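Enoyl-CoA hydratase/isomerase (Shewanella pealeana, PDB 4KPK) is probably an isomerase of the enoyl-CoA hydratase/isomerase family, with the crotonase-like fold. Local coordinates at residues Gln73-Phe78 with Asp131-Pro136. Numbering follows the deposited sequence.
Sequences QVLEHF and DKFPKP
Leu75 and Phe133 bring the two backbones nearest, their CA atoms 7.9 Å apart, where the C-terminal part of helix 65-80 passes the loop that follows helix 113-132. Phe133 turns its ring toward the helix because chi1 of -159° sets CG opposite the backbone N. The carbonyl O of Leu75 meets the ring at its edge, near the ring plane and 3.4 Å from CE1; the CD2 methyl of Leu75 stands well off that plane, 4.2 Å from CE1. Ring atom CZ lies 4.0 Å from Phe78 CB, while the Phe78 ring turns off to pack against Thr31 of helix 30-37 and Ala50 of strand 49-54. In this crotonase-like fold the loop joins helix 113-132 to strand 137-141, and Leu75, Phe78 and Phe133 all pack on Leu87 of the adjacent parallel strand 86-91. Beyond CG the Lys135 chain runs extended to the helix end, where NZ donates to Phe78 O at 2.9 Å, in the carbonyl plane with a C=O...N angle of 153°. The same ammonium also bonds Lys79 O and Asn81 O, so three carbonyls at the helix C-terminus share it. A methionine in its place would probably leave those oxygens without their common donor. On the loop side, Lys245 NZ holds Phe133 O.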
# COMPACT_ATOMS: atom_id res chain seq x y z
N GLN A 73 16.18 5.65 26.36
CA GLN A 73 17.56 5.74 26.76
C GLN A 73 18.49 4.78 25.98
O GLN A 73 19.59 5.18 25.59
CB GLN A 73 17.71 5.41 28.24
CG GLN A 73 17.23 6.48 29.20
CD GLN A 73 17.36 6.02 30.63
OE1 GLN A 73 18.44 5.63 31.08
NE2 GLN A 73 16.24 6.03 31.36
N VAL A 74 18.07 3.52 25.80
CA VAL A 74 18.89 2.58 25.07
C VAL A 74 19.05 2.97 23.58
O VAL A 74 20.14 2.84 22.97
CB VAL A 74 18.31 1.17 25.19
CG1 VAL A 74 19.06 0.21 24.27
CG2 VAL A 74 18.36 0.68 26.63
N LEU A 75 17.96 3.46 23.00
CA LEU A 75 18.01 3.98 21.65
C LEU A 75 18.97 5.16 21.55
O LEU A 75 19.80 5.17 20.65
CB LEU A 75 16.63 4.43 21.14
CG LEU A 75 15.58 3.37 20.84
CD1 LEU A 75 14.36 4.02 20.19
CD2 LEU A 75 16.16 2.27 19.96
N GLU A 76 18.86 6.13 22.46
CA GLU A 76 19.77 7.29 22.38
C GLU A 76 21.20 6.79 22.60
O GLU A 76 22.10 7.18 21.88
CB GLU A 76 19.39 8.41 23.34
CG GLU A 76 20.56 9.33 23.71
CD GLU A 76 21.20 10.17 22.58
OE1 GLU A 76 21.38 9.71 21.40
OE2 GLU A 76 21.60 11.33 22.89
N HIS A 77 21.39 5.86 23.53
CA HIS A 77 22.72 5.28 23.71
C HIS A 77 23.33 4.69 22.42
O HIS A 77 24.46 5.02 22.06
CB HIS A 77 22.65 4.23 24.78
CG HIS A 77 23.94 3.52 25.00
ND1 HIS A 77 25.02 4.13 25.59
CD2 HIS A 77 24.31 2.25 24.72
CE1 HIS A 77 26.01 3.26 25.66
NE2 HIS A 77 25.61 2.12 25.12
N PHE A 78 22.59 3.89 21.69
CA PHE A 78 23.17 3.20 20.53
C PHE A 78 23.23 4.08 19.26
O PHE A 78 24.07 3.88 18.38
CB PHE A 78 22.45 1.87 20.28
CG PHE A 78 22.82 0.75 21.25
CD1 PHE A 78 24.16 0.40 21.46
CD2 PHE A 78 21.84 0.02 21.94
CE1 PHE A 78 24.51 -0.62 22.33
CE2 PHE A 78 22.19 -1.03 22.80
CZ PHE A 78 23.52 -1.34 23.01
N ASP A 131 11.65 4.45 14.60
CA ASP A 131 11.36 4.46 13.19
C ASP A 131 12.46 5.20 12.36
O ASP A 131 12.80 4.79 11.22
CB ASP A 131 9.99 5.08 12.99
CG ASP A 131 9.54 5.01 11.58
OD1 ASP A 131 9.75 3.92 11.04
OD2 ASP A 131 9.02 6.02 11.01
N LYS A 132 13.05 6.24 12.98
CA LYS A 132 14.04 7.12 12.32
C LYS A 132 15.46 6.67 12.66
O LYS A 132 16.40 7.19 12.13
CB LYS A 132 13.84 8.60 12.78
CG LYS A 132 13.03 9.52 11.89
CD LYS A 132 11.83 8.84 11.34
CE LYS A 132 10.79 9.79 10.77
NZ LYS A 132 9.43 9.15 11.00
N PHE A 133 15.63 5.64 13.49
CA PHE A 133 16.98 5.20 13.89
C PHE A 133 17.84 5.02 12.65
O PHE A 133 17.39 4.36 11.72
CB PHE A 133 16.88 3.87 14.65
CG PHE A 133 18.06 3.57 15.52
CD1 PHE A 133 18.19 4.18 16.77
CD2 PHE A 133 19.01 2.63 15.13
CE1 PHE A 133 19.24 3.89 17.59
CE2 PHE A 133 20.10 2.33 15.95
CZ PHE A 133 20.24 2.98 17.17
N PRO A 134 19.04 5.67 12.58
CA PRO A 134 19.77 5.79 11.31
C PRO A 134 20.62 4.57 10.98
O PRO A 134 21.65 4.68 10.30
CB PRO A 134 20.68 7.05 11.53
CG PRO A 134 20.85 7.10 13.01
CD PRO A 134 19.51 6.67 13.57
N LYS A 135 20.15 3.41 11.43
CA LYS A 135 20.86 2.17 11.34
C LYS A 135 19.79 1.06 11.23
O LYS A 135 18.67 1.21 11.76
CB LYS A 135 21.68 1.97 12.61
CG LYS A 135 22.82 2.96 12.81
CD LYS A 135 23.36 2.97 14.23
CE LYS A 135 24.60 3.86 14.30
NZ LYS A 135 25.04 4.09 15.70
N PRO A 136 20.11 -0.02 10.51
CA PRO A 136 19.12 -1.08 10.35
C PRO A 136 18.74 -1.65 11.68
O PRO A 136 19.61 -1.85 12.51
CB PRO A 136 19.85 -2.15 9.51
CG PRO A 136 21.29 -1.86 9.66
CD PRO A 136 21.41 -0.39 9.93